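Local coordinates for Afp2 (Serratia entomophila, PDB 6RBN), which probably builds the contractile sheath that surrounds the inner tube of the anti-feeding prophage injection system, captured in its extended state, at residues D131-K136 against V158-G163; P194-V199 against V234-R239; P30-D35 against L102-G107; A299-T304 against G334-R339; A286-L291 against W309-G314. All blocks are in the same frame, centred on the assembly; numbering follows the deposited sequence.

Interaction 1 of 5, residues D131-K136 against V158-G163; sequences DGPKEK and VFYPWG
G132 and Y160 bring the two loops closest, their CA atoms 3.8 Å apart; on one side of this point the CA atoms of D131 and V158 lie 5.0 Å apart, and further along the chains separate until K134 stands opposite W162. The indole of W162 makes the largest contribution. Its NE1 gives a fairly straight hydrogen bond (158°) to G132 O at 3.0 Å, reaching the oxygen from above the carbonyl plane. K134 meets the same ring from over one face. Its CB lies 4.1 Å from the centroid of the five-membered ring, and with CG anti to the backbone N (chi1 -167°) the extended chain continues across the indole, NZ adding at most a weak cation-pi attraction. The Y160 ring turns its edge to the other loop, with E135 O near its plane; P133 CD touches its CD1 at 3.6 Å. The phenol end is held by the backbone N-H of I137. D131 turns its carboxylate elsewhere, to S174 OG and G107 N. The arrangement is that of loops following neighbouring parallel strands, 127-129 and 156-157, at one edge of an alpha/beta sheet in the subtilisin-like region of a sheath protein.

Interaction 2 of 5, residues P194-V199 against V234-R239; sequences PANQAV and VVWGAR
V234 sets both its CB and one methyl beside carbonyl oxygens of the 194-199 loop. CG1, which is anti to the carbonyl carbon and lies beside the backbone N (chi1 -59°), points to Q197 O at 3.4 Å, while CB itself stands 3.4 Å from A195 O. The same methyl also reaches A198, with CB 4.2 Å from V234 CG1. V235 has the same first torsion but offers its other branch: its CG2, placed between backbone N and carbonyl carbon, meets P194 O at 3.3 Å. Valine methyls thus face a row of backbone oxygens, and no clear hydrogen bond joins the two segments. The backbone oxygen of N196 is bonded by Q231 NE2. Strand 234-235 pairs with strand 225-226 as a short antiparallel sheet, V234 bonding through its backbone to R226; the 194-199 loop passes beside it, and both pack on helix 173-187. V235 reaches S180 on that helix, P194 reaches I181, and Q197 reaches T184. At the more exposed end N196 and W236 lie side by side, pointing the same way. N196 OD1 approaches the six-membered ring at its edge, 3.2 Å from W236 CZ3, with the amide and indole planes 57° apart. The W236 ring comes back alongside the loop, where R226 adds a cation-pi contact and F228 meets it ring to ring. W236 also packs on G9 of a second copy of the protein.

Interaction 3 of 5, residues P30-D35 against L102-G107; sequences PLFAYD and LIVAAG
L31 O accepts the N-H of V104 at 2.7 Å, a nearly straight bond (163°) whose donor is only slightly tilted from the carbonyl plane. L31 N bonds to L102 O, also at 2.7 Å, so that L31 bridges the residues flanking I103, the usual pattern of parallel strands. Next along, V104 O takes the N-H of A33 at 3.1 Å and is also approached by CA of F32 in a C-H...O contact. The last link, A106 N to A33 O, is long and weak, as segment 102-107 leaves the sheet through an inverse gamma turn centred on A106. Strands 30-34 and 102-105 run together at an angle of 23°. On one face V104 spreads its two methyls between neighbours across the gap: CG1, anti to the backbone N (chi1 178°), lies 3.6 Å from F32 CE1, and CG2 lies 3.9 Å from P30 CB. Helix 66-75 covers this side, its W74 meeting F32 edge-to-face. The opposite face carries L31 and I103, with L31 CD2 4.4 Å from I103 CG2, under helix 90-97. Strand 82-86 bonds P30 and F32 on the far side, and strand 127-129 bonds I103. Backbone polarity is therefore largely spent inside the sheet, and what the strands present to the helices is apolar, as expected of the centre of an alpha/beta domain.

Interaction 4 of 5, residues A299-T304 against G334-R339; sequences ALAGNT and GLAAVR
L300 and A336 mark the close-packed part of this contact, where a loop meets the chain leaving strand 328-335. CD2 of L300 lies 3.4 Å from A336 O and 3.7 Å from L335 CD1, the two leucine side chains crossing at about a right angle. The first torsion of L300 (chi1 -61°) sets CG beside its own backbone N and anti to the carbonyl carbon, from where the branch extends to the partner. A336 O is shared: A301 N donates to it at 3.0 Å (158°), coming from above the carbonyl plane, and CA of L300 adds a C-H...O contact. Around L335, helix 250-267 contributes F256 and V259, and W309 touches both leucines. The outer side is thinner. There A301 CB meets V338 CG2 at 3.7 Å, and V338 is solvent-exposed; beyond it R339 folds back, its NH2 making a weak bond to A337 O. The contact thus ties the segment after helix 277-295 to the end of a strand in the sheath's C-terminal domain. At G334 that strand pairs in parallel with one from a chain of Afp3, an intersubunit sheet extension consistent with the way sheath subunits are linked in contractile systems.

Interaction 5 of 5, residues A286-L291 against W309-G314; sequences AVDSYL and WFVQVG
D288 faces V311, and L291 faces W309, across a helix segment and a strand that run almost antiparallel, at 171°, with axes 9.1 Å apart at closest. W309 is the main point of contact. Its CG sits between the backbone N and the carbonyl carbon (chi1 75°), which lays the indole against the helix, across its direction. There NE1 donates to D288 OD1 at 2.9 Å, the oxygen lying near the indole plane but being met from above the plane of its own carboxylate. The bond is somewhat bent (146°). L291 CB sits over one face of the five-membered ring, 3.8 Å from its centroid and almost on the ring normal, and L291 CD1 lies 3.6 Å from W309 CD1. This is helix-on-sheet packing. Helix 277-295 lies against one face of the antiparallel pair 309-312 and 328-335, and the second strand adds I333 and L335 beneath V287 and L291. V311 completes the row through a single methyl, CG2, which lies 3.7 Å from V287 CG1 and also touches L291 CD1 and D288 OD1. The other oxygen of D288 has a long, weak ion pair with K284. F310 directs its side chain away from the helix and packs on M449 and P18 of neighbouring Afp3 chains.

How the interactions relate
From the N terminus, interaction 3 comes first, pairing strands 30-34 and 102-105 across 66 intervening residues. Interaction 1 follows in series, joining loops after two later strands of the same sheet, and touches interaction 3 directly, W162 also packing on G107. Interaction 2 joins the loop after helix 173-187 to strand 234-235, its centre about 15 Å from that of interaction 1. The C-terminal region holds interactions 4 and 5, whose segments alternate along the chain and therefore cross. They share the 309-312 and 328-335 sheet, G334 O lying 2.9 Å from F310 N, and the centres of interactions 4 and 5 lie about 34 and 42 Å from that of interaction 1.

Interaction 1 of 5, residues D131-K136 against V158-G163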
# COMPACT_ATOMS: atom_id res chain seq x y z
N ASP C 131 50.48 86.47 -15.32
CA ASP C 131 50.98 87.32 -16.39
C ASP C 131 52.45 87.63 -16.18
O ASP C 131 52.93 87.69 -15.05
CB ASP C 131 50.23 88.65 -16.47
CG ASP C 131 48.85 88.50 -17.03
OD1 ASP C 131 48.63 87.59 -17.84
OD2 ASP C 131 47.98 89.31 -16.66
N GLY C 132 53.15 87.86 -17.28
CA GLY C 132 54.49 88.40 -17.22
C GLY C 132 54.45 89.91 -17.16
O GLY C 132 53.37 90.52 -17.20
N PRO C 133 55.61 90.54 -17.04
CA PRO C 133 55.65 92.01 -17.02
C PRO C 133 55.26 92.61 -18.37
O PRO C 133 55.50 92.02 -19.42
CB PRO C 133 57.12 92.32 -16.69
CG PRO C 133 57.60 91.11 -15.98
CD PRO C 133 56.90 89.96 -16.63
N LYS C 134 54.64 93.79 -18.31
CA LYS C 134 54.22 94.45 -19.54
C LYS C 134 55.39 95.14 -20.22
O LYS C 134 55.38 95.32 -21.45
CB LYS C 134 53.09 95.43 -19.22
CG LYS C 134 52.34 95.95 -20.44
CD LYS C 134 51.12 96.75 -20.03
CE LYS C 134 50.36 97.23 -21.25
NZ LYS C 134 49.15 98.01 -20.88
N GLU C 135 56.41 95.51 -19.46
CA GLU C 135 57.64 96.06 -20.01
C GLU C 135 58.51 94.93 -20.55
O GLU C 135 58.31 93.76 -20.23
CB GLU C 135 58.40 96.85 -18.94
CG GLU C 135 57.69 98.10 -18.44
CD GLU C 135 56.72 97.82 -17.30
OE1 GLU C 135 56.66 96.65 -16.85
OE2 GLU C 135 56.02 98.75 -16.87
N LYS C 136 59.49 95.29 -21.37
CA LYS C 136 60.37 94.28 -21.94
C LYS C 136 61.42 93.86 -20.92
O LYS C 136 62.06 94.71 -20.29
CB LYS C 136 61.05 94.80 -23.21
CG LYS C 136 61.90 93.74 -23.90
CD LYS C 136 62.61 94.27 -25.13
CE LYS C 136 61.65 94.40 -26.29
NZ LYS C 136 62.36 94.78 -27.54
N VAL C 158 52.91 81.32 -15.85
CA VAL C 158 53.08 82.77 -15.92
C VAL C 158 52.80 83.33 -17.31
O VAL C 158 52.09 84.33 -17.42
CB VAL C 158 54.48 83.16 -15.42
CG1 VAL C 158 54.67 84.66 -15.48
CG2 VAL C 158 54.64 82.69 -14.01
N PHE C 159 53.35 82.73 -18.38
CA PHE C 159 53.07 83.12 -19.77
C PHE C 159 53.42 84.57 -20.09
O PHE C 159 52.53 85.42 -20.10
CB PHE C 159 51.61 82.84 -20.15
CG PHE C 159 51.26 81.39 -20.11
CD1 PHE C 159 51.63 80.55 -21.14
CD2 PHE C 159 50.57 80.87 -19.03
CE1 PHE C 159 51.31 79.22 -21.11
CE2 PHE C 159 50.24 79.54 -18.99
CZ PHE C 159 50.61 78.71 -20.03
N TYR C 160 54.72 84.89 -20.24
CA TYR C 160 55.18 86.28 -20.27
C TYR C 160 54.61 87.16 -21.39
O TYR C 160 53.92 88.14 -21.06
CB TYR C 160 56.71 86.32 -20.23
CG TYR C 160 57.32 87.62 -20.71
CD1 TYR C 160 57.20 88.78 -19.97
CD2 TYR C 160 58.05 87.66 -21.88
CE1 TYR C 160 57.77 89.96 -20.41
CE2 TYR C 160 58.63 88.83 -22.33
CZ TYR C 160 58.48 89.97 -21.59
OH TYR C 160 59.05 91.14 -22.03
N PRO C 161 54.88 86.93 -22.69
CA PRO C 161 54.76 88.04 -23.66
C PRO C 161 53.33 88.48 -23.96
O PRO C 161 52.47 87.69 -24.36
CB PRO C 161 55.39 87.46 -24.93
CG PRO C 161 56.09 86.23 -24.51
CD PRO C 161 55.27 85.70 -23.40
N TRP C 162 53.10 89.78 -23.79
CA TRP C 162 51.79 90.37 -23.96
C TRP C 162 51.38 90.41 -25.43
O TRP C 162 52.22 90.34 -26.33
CB TRP C 162 51.79 91.78 -23.38
CG TRP C 162 51.71 91.80 -21.89
CD1 TRP C 162 52.71 91.52 -21.02
CD2 TRP C 162 50.60 92.25 -21.10
NE1 TRP C 162 52.27 91.68 -19.73
CE2 TRP C 162 50.98 92.14 -19.75
CE3 TRP C 162 49.32 92.70 -21.40
CZ2 TRP C 162 50.13 92.47 -18.70
CZ3 TRP C 162 48.47 93.03 -20.36
CH2 TRP C 162 48.88 92.91 -19.03
N GLY C 163 50.08 90.52 -25.66
CA GLY C 163 49.56 90.53 -27.02
C GLY C 163 49.29 91.93 -27.54
O GLY C 163 49.22 92.90 -26.79

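Interaction 2 of 5, residues P194-V199 against V234-R239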
# COMPACT_ATOMS: atom_id res chain seq x y z
N PRO C 194 49.04 72.35 -23.96
CA PRO C 194 48.45 73.45 -24.72
C PRO C 194 49.43 74.22 -25.60
O PRO C 194 49.08 75.31 -26.06
CB PRO C 194 47.90 74.37 -23.62
CG PRO C 194 47.78 73.51 -22.42
CD PRO C 194 48.91 72.56 -22.51
N ALA C 195 50.63 73.70 -25.85
CA ALA C 195 51.69 74.49 -26.46
C ALA C 195 51.49 74.73 -27.95
O ALA C 195 51.21 75.86 -28.36
CB ALA C 195 53.04 73.81 -26.22
N ASN C 196 51.56 73.69 -28.78
CA ASN C 196 51.58 73.88 -30.23
C ASN C 196 50.22 74.19 -30.84
O ASN C 196 50.08 74.08 -32.06
CB ASN C 196 52.18 72.65 -30.91
CG ASN C 196 53.69 72.62 -30.83
OD1 ASN C 196 54.34 73.63 -31.03
ND2 ASN C 196 54.24 71.45 -30.53
N GLN C 197 49.23 74.56 -30.05
CA GLN C 197 47.96 75.01 -30.59
C GLN C 197 48.08 76.47 -31.01
O GLN C 197 48.59 77.30 -30.26
CB GLN C 197 46.85 74.85 -29.55
CG GLN C 197 45.49 75.20 -30.08
CD GLN C 197 45.03 74.24 -31.15
OE1 GLN C 197 45.22 73.03 -31.03
NE2 GLN C 197 44.42 74.77 -32.20
N ALA C 198 47.63 76.77 -32.23
CA ALA C 198 47.77 78.11 -32.80
C ALA C 198 46.55 78.94 -32.42
O ALA C 198 45.43 78.64 -32.83
CB ALA C 198 47.92 78.02 -34.31
N VAL C 199 46.78 79.99 -31.64
CA VAL C 199 45.74 80.96 -31.33
C VAL C 199 45.75 82.01 -32.44
O VAL C 199 46.80 82.38 -32.97
CB VAL C 199 45.94 81.55 -29.91
CG1 VAL C 199 47.24 82.31 -29.78
CG2 VAL C 199 44.79 82.43 -29.50
N VAL C 234 51.92 80.41 -31.41
CA VAL C 234 51.55 79.43 -30.40
C VAL C 234 52.14 79.84 -29.06
O VAL C 234 52.99 80.74 -29.01
CB VAL C 234 52.03 78.03 -30.80
CG1 VAL C 234 51.43 77.62 -32.12
CG2 VAL C 234 53.54 78.00 -30.88
N VAL C 235 51.71 79.23 -27.97
CA VAL C 235 52.45 79.38 -26.72
C VAL C 235 53.54 78.32 -26.70
O VAL C 235 53.40 77.23 -27.27
CB VAL C 235 51.53 79.30 -25.48
CG1 VAL C 235 50.47 80.38 -25.55
CG2 VAL C 235 50.89 77.96 -25.35
N TRP C 236 54.68 78.63 -26.09
CA TRP C 236 55.86 77.79 -26.23
C TRP C 236 56.42 77.51 -24.84
O TRP C 236 57.16 78.32 -24.28
CB TRP C 236 56.89 78.47 -27.13
CG TRP C 236 57.98 77.58 -27.60
CD1 TRP C 236 59.27 77.56 -27.16
CD2 TRP C 236 57.88 76.57 -28.60
NE1 TRP C 236 59.98 76.60 -27.83
CE2 TRP C 236 59.15 75.98 -28.72
CE3 TRP C 236 56.84 76.11 -29.41
CZ2 TRP C 236 59.41 74.95 -29.62
CZ3 TRP C 236 57.10 75.09 -30.30
CH2 TRP C 236 58.37 74.52 -30.40
N GLY C 237 56.05 76.37 -24.29
CA GLY C 237 56.42 76.00 -22.94
C GLY C 237 55.19 75.45 -22.25
O GLY C 237 54.07 75.90 -22.47
N ALA C 238 55.40 74.45 -21.39
CA ALA C 238 54.28 73.81 -20.73
C ALA C 238 54.55 73.49 -19.26
O ALA C 238 53.98 72.53 -18.74
CB ALA C 238 53.88 72.53 -21.46
N ARG C 239 55.39 74.26 -18.58
CA ARG C 239 55.79 73.98 -17.21
C ARG C 239 55.02 74.84 -16.22
O ARG C 239 54.46 75.89 -16.56
CB ARG C 239 57.29 74.20 -17.06
CG ARG C 239 58.16 73.13 -17.67
CD ARG C 239 59.58 73.60 -17.74
NE ARG C 239 60.49 72.61 -18.31
CZ ARG C 239 61.36 71.90 -17.61
NH1 ARG C 239 61.51 72.12 -16.32
NH2 ARG C 239 62.13 71.02 -18.22

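Interaction 3 of 5, residues P30-D35 against L102-G107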
# COMPACT_ATOMS: atom_id res chain seq x y z
N PRO C 30 36.60 79.24 -17.09
CA PRO C 30 37.55 80.15 -16.46
C PRO C 30 36.89 81.25 -15.64
O PRO C 30 35.70 81.53 -15.77
CB PRO C 30 38.27 80.76 -17.67
CG PRO C 30 37.20 80.82 -18.68
CD PRO C 30 36.34 79.61 -18.48
N LEU C 31 37.70 81.87 -14.80
CA LEU C 31 37.35 83.08 -14.07
C LEU C 31 38.29 84.17 -14.55
O LEU C 31 39.51 84.07 -14.36
CB LEU C 31 37.45 82.86 -12.56
CG LEU C 31 37.03 83.95 -11.57
CD1 LEU C 31 36.49 83.31 -10.32
CD2 LEU C 31 38.19 84.82 -11.17
N PHE C 32 37.74 85.21 -15.16
CA PHE C 32 38.54 86.35 -15.61
C PHE C 32 38.49 87.43 -14.54
O PHE C 32 37.46 88.06 -14.32
CB PHE C 32 38.02 86.88 -16.94
CG PHE C 32 38.28 85.96 -18.09
CD1 PHE C 32 39.50 85.98 -18.74
CD2 PHE C 32 37.31 85.08 -18.52
CE1 PHE C 32 39.74 85.14 -19.80
CE2 PHE C 32 37.55 84.24 -19.58
CZ PHE C 32 38.77 84.26 -20.22
N ALA C 33 39.62 87.64 -13.87
CA ALA C 33 39.71 88.64 -12.81
C ALA C 33 40.01 90.00 -13.41
O ALA C 33 40.93 90.14 -14.22
CB ALA C 33 40.79 88.25 -11.80
N TYR C 34 39.24 91.01 -13.01
CA TYR C 34 39.51 92.38 -13.39
C TYR C 34 39.82 93.21 -12.15
O TYR C 34 39.56 92.80 -11.02
CB TYR C 34 38.33 93.00 -14.17
CG TYR C 34 37.03 93.13 -13.42
CD1 TYR C 34 36.11 92.09 -13.40
CD2 TYR C 34 36.69 94.32 -12.78
CE1 TYR C 34 34.91 92.22 -12.73
CE2 TYR C 34 35.49 94.45 -12.11
CZ TYR C 34 34.60 93.40 -12.09
OH TYR C 34 33.41 93.53 -11.43
N ASP C 35 40.39 94.38 -12.38
CA ASP C 35 40.88 95.23 -11.30
C ASP C 35 39.71 95.93 -10.61
O ASP C 35 38.71 96.29 -11.23
CB ASP C 35 41.87 96.26 -11.84
CG ASP C 35 42.69 96.92 -10.74
OD1 ASP C 35 42.52 96.59 -9.56
OD2 ASP C 35 43.52 97.79 -11.08
N LEU C 102 39.62 77.27 -14.16
CA LEU C 102 40.72 78.17 -14.45
C LEU C 102 40.52 79.51 -13.75
O LEU C 102 39.40 80.02 -13.70
CB LEU C 102 40.87 78.40 -15.95
CG LEU C 102 41.36 77.24 -16.81
CD1 LEU C 102 41.18 77.58 -18.27
CD2 LEU C 102 42.81 76.98 -16.50
N ILE C 103 41.60 80.07 -13.23
CA ILE C 103 41.62 81.45 -12.75
C ILE C 103 42.55 82.21 -13.67
O ILE C 103 43.77 82.00 -13.66
CB ILE C 103 42.05 81.56 -11.29
CG1 ILE C 103 41.02 80.90 -10.38
CG2 ILE C 103 42.23 83.02 -10.90
CD1 ILE C 103 41.45 80.82 -8.95
N VAL C 104 41.99 83.10 -14.48
CA VAL C 104 42.73 83.79 -15.53
C VAL C 104 42.92 85.23 -15.05
O VAL C 104 41.98 86.03 -15.07
CB VAL C 104 41.99 83.73 -16.87
CG1 VAL C 104 42.75 84.50 -17.92
CG2 VAL C 104 41.81 82.29 -17.30
N ALA C 105 44.13 85.56 -14.62
CA ALA C 105 44.48 86.91 -14.21
C ALA C 105 44.59 87.77 -15.46
O ALA C 105 45.62 87.78 -16.14
CB ALA C 105 45.77 86.92 -13.40
N ALA C 106 43.53 88.49 -15.78
CA ALA C 106 43.46 89.28 -17.00
C ALA C 106 44.06 90.66 -16.74
O ALA C 106 43.35 91.66 -16.57
CB ALA C 106 42.03 89.38 -17.51
N GLY C 107 45.39 90.71 -16.70
CA GLY C 107 46.09 91.96 -16.44
C GLY C 107 45.98 92.38 -15.00
O GLY C 107 45.70 93.55 -14.70

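Interaction 4 of 5, residues A299-T304 against G334-R339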
# COMPACT_ATOMS: atom_id res chain seq x y z
N ALA C 299 44.77 58.53 -22.09
CA ALA C 299 45.16 59.50 -21.07
C ALA C 299 46.17 58.95 -20.08
O ALA C 299 46.99 59.71 -19.55
CB ALA C 299 43.93 60.00 -20.33
N LEU C 300 46.13 57.65 -19.80
CA LEU C 300 47.00 57.08 -18.78
C LEU C 300 48.18 56.35 -19.43
O LEU C 300 48.11 55.90 -20.57
CB LEU C 300 46.22 56.14 -17.88
CG LEU C 300 45.07 56.81 -17.12
CD1 LEU C 300 44.31 55.81 -16.27
CD2 LEU C 300 45.58 57.95 -16.28
N ALA C 301 49.26 56.22 -18.66
CA ALA C 301 50.53 55.71 -19.17
C ALA C 301 50.74 54.28 -18.68
O ALA C 301 51.25 54.05 -17.59
CB ALA C 301 51.68 56.60 -18.73
N GLY C 302 50.35 53.32 -19.51
CA GLY C 302 50.65 51.93 -19.26
C GLY C 302 49.91 51.03 -20.23
O GLY C 302 48.71 51.23 -20.45
N ASN C 303 50.59 50.05 -20.81
CA ASN C 303 49.93 49.16 -21.76
C ASN C 303 49.41 47.89 -21.10
O ASN C 303 49.58 46.79 -21.62
CB ASN C 303 50.89 48.85 -22.91
CG ASN C 303 52.23 48.34 -22.44
OD1 ASN C 303 52.46 48.14 -21.25
ND2 ASN C 303 53.14 48.13 -23.38
N THR C 304 48.71 48.07 -19.98
CA THR C 304 47.97 47.10 -19.18
C THR C 304 47.25 47.88 -18.10
O THR C 304 47.70 48.97 -17.72
CB THR C 304 48.89 46.02 -18.58
OG1 THR C 304 48.11 45.04 -17.89
CG2 THR C 304 49.92 46.61 -17.64
N GLY C 334 45.87 55.44 -7.27
CA GLY C 334 47.11 55.86 -7.90
C GLY C 334 47.02 55.63 -9.39
O GLY C 334 46.48 54.62 -9.83
N LEU C 335 47.55 56.58 -10.16
CA LEU C 335 47.43 56.50 -11.61
C LEU C 335 48.56 57.28 -12.25
O LEU C 335 49.02 58.28 -11.71
CB LEU C 335 46.05 57.01 -12.06
CG LEU C 335 45.54 58.42 -11.73
CD1 LEU C 335 45.78 59.38 -12.86
CD2 LEU C 335 44.07 58.36 -11.37
N ALA C 336 49.02 56.81 -13.41
CA ALA C 336 50.22 57.30 -14.06
C ALA C 336 49.87 58.12 -15.30
O ALA C 336 49.00 57.72 -16.08
CB ALA C 336 51.14 56.15 -14.45
N ALA C 337 50.55 59.25 -15.47
CA ALA C 337 50.29 60.16 -16.57
C ALA C 337 51.41 60.11 -17.61
O ALA C 337 52.49 59.59 -17.36
CB ALA C 337 50.12 61.59 -16.05
N VAL C 338 51.12 60.67 -18.78
CA VAL C 338 52.05 60.70 -19.90
C VAL C 338 52.76 62.04 -19.91
O VAL C 338 52.12 63.09 -19.90
CB VAL C 338 51.32 60.46 -21.23
CG1 VAL C 338 52.30 60.49 -22.39
CG2 VAL C 338 50.55 59.16 -21.21
N ARG C 339 54.09 62.00 -19.94
CA ARG C 339 54.86 63.24 -19.99
C ARG C 339 55.17 63.61 -21.44
O ARG C 339 55.40 62.72 -22.27
CB ARG C 339 56.17 63.11 -19.21
CG ARG C 339 56.09 63.54 -17.75
CD ARG C 339 55.31 62.56 -16.89
NE ARG C 339 55.37 62.92 -15.48
CZ ARG C 339 54.69 62.29 -14.53
NH1 ARG C 339 54.80 62.68 -13.27
NH2 ARG C 339 53.91 61.27 -14.84

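Interaction 5 of 5, residues A286-L291 against W309-G314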
# COMPACT_ATOMS: atom_id res chain seq x y z
N ALA C 286 32.82 52.15 -9.32
CA ALA C 286 32.50 53.39 -10.01
C ALA C 286 33.75 54.15 -10.40
O ALA C 286 33.69 54.99 -11.30
CB ALA C 286 31.62 54.27 -9.13
N VAL C 287 34.88 53.88 -9.76
CA VAL C 287 36.14 54.52 -10.12
C VAL C 287 36.88 53.71 -11.17
O VAL C 287 37.44 54.27 -12.11
CB VAL C 287 37.00 54.72 -8.85
CG1 VAL C 287 38.29 55.40 -9.20
CG2 VAL C 287 36.25 55.52 -7.82
N ASP C 288 36.87 52.37 -11.05
CA ASP C 288 37.48 51.52 -12.06
C ASP C 288 36.76 51.61 -13.40
O ASP C 288 37.39 51.43 -14.45
CB ASP C 288 37.49 50.06 -11.60
CG ASP C 288 38.53 49.80 -10.55
OD1 ASP C 288 39.56 50.50 -10.54
OD2 ASP C 288 38.34 48.87 -9.74
N SER C 289 35.46 51.88 -13.40
CA SER C 289 34.76 52.10 -14.66
C SER C 289 35.14 53.44 -15.27
O SER C 289 35.19 53.56 -16.50
CB SER C 289 33.25 52.02 -14.46
OG SER C 289 32.78 53.12 -13.72
N TYR C 290 35.39 54.45 -14.44
CA TYR C 290 35.83 55.74 -14.96
C TYR C 290 37.26 55.68 -15.47
O TYR C 290 37.56 56.18 -16.55
CB TYR C 290 35.69 56.82 -13.88
CG TYR C 290 36.18 58.17 -14.34
CD1 TYR C 290 35.45 58.93 -15.23
CD2 TYR C 290 37.39 58.68 -13.88
CE1 TYR C 290 35.90 60.16 -15.66
CE2 TYR C 290 37.85 59.91 -14.31
CZ TYR C 290 37.10 60.64 -15.19
OH TYR C 290 37.55 61.87 -15.62
N LEU C 291 38.15 55.07 -14.69
CA LEU C 291 39.56 55.04 -15.07
C LEU C 291 39.86 54.08 -16.20
O LEU C 291 40.91 54.21 -16.84
CB LEU C 291 40.42 54.70 -13.86
CG LEU C 291 40.48 55.75 -12.76
CD1 LEU C 291 41.27 55.23 -11.58
CD2 LEU C 291 41.09 57.02 -13.28
N TRP C 309 46.47 52.14 -13.51
CA TRP C 309 45.86 52.64 -12.29
C TRP C 309 45.69 51.51 -11.29
O TRP C 309 45.72 50.33 -11.65
CB TRP C 309 44.50 53.31 -12.55
CG TRP C 309 43.38 52.36 -12.83
CD1 TRP C 309 42.48 51.87 -11.93
CD2 TRP C 309 43.04 51.77 -14.09
NE1 TRP C 309 41.61 51.02 -12.54
CE2 TRP C 309 41.93 50.94 -13.87
CE3 TRP C 309 43.58 51.86 -15.37
CZ2 TRP C 309 41.34 50.20 -14.89
CZ3 TRP C 309 42.99 51.13 -16.38
CH2 TRP C 309 41.89 50.31 -16.14
N PHE C 310 45.51 51.87 -10.02
CA PHE C 310 45.02 50.95 -9.01
C PHE C 310 44.05 51.69 -8.11
O PHE C 310 44.21 52.88 -7.84
CB PHE C 310 46.15 50.31 -8.18
CG PHE C 310 46.91 51.27 -7.29
CD1 PHE C 310 48.01 51.95 -7.77
CD2 PHE C 310 46.55 51.45 -5.96
CE1 PHE C 310 48.71 52.81 -6.96
CE2 PHE C 310 47.24 52.32 -5.15
CZ PHE C 310 48.32 53.00 -5.66
N VAL C 311 43.02 50.97 -7.66
CA VAL C 311 42.05 51.46 -6.70
C VAL C 311 41.93 50.42 -5.60
O VAL C 311 41.77 49.23 -5.91
CB VAL C 311 40.68 51.73 -7.35
CG1 VAL C 311 39.67 52.17 -6.31
CG2 VAL C 311 40.78 52.77 -8.44
N GLN C 312 42.00 50.84 -4.34
CA GLN C 312 41.86 49.89 -3.25
C GLN C 312 41.19 50.53 -2.04
O GLN C 312 41.42 51.70 -1.73
CB GLN C 312 43.21 49.28 -2.88
CG GLN C 312 44.28 50.26 -2.49
CD GLN C 312 45.61 49.59 -2.31
OE1 GLN C 312 45.71 48.36 -2.39
NE2 GLN C 312 46.65 50.38 -2.10
N VAL C 313 40.36 49.73 -1.37
CA VAL C 313 39.61 50.14 -0.19
C VAL C 313 39.28 48.88 0.62
O VAL C 313 38.94 47.84 0.06
CB VAL C 313 38.35 50.95 -0.58
CG1 VAL C 313 37.49 50.20 -1.59
CG2 VAL C 313 37.52 51.30 0.63
N GLY C 314 39.45 48.95 1.94
CA GLY C 314 39.21 47.78 2.76
C GLY C 314 38.96 48.17 4.20
O GLY C 314 39.00 49.34 4.57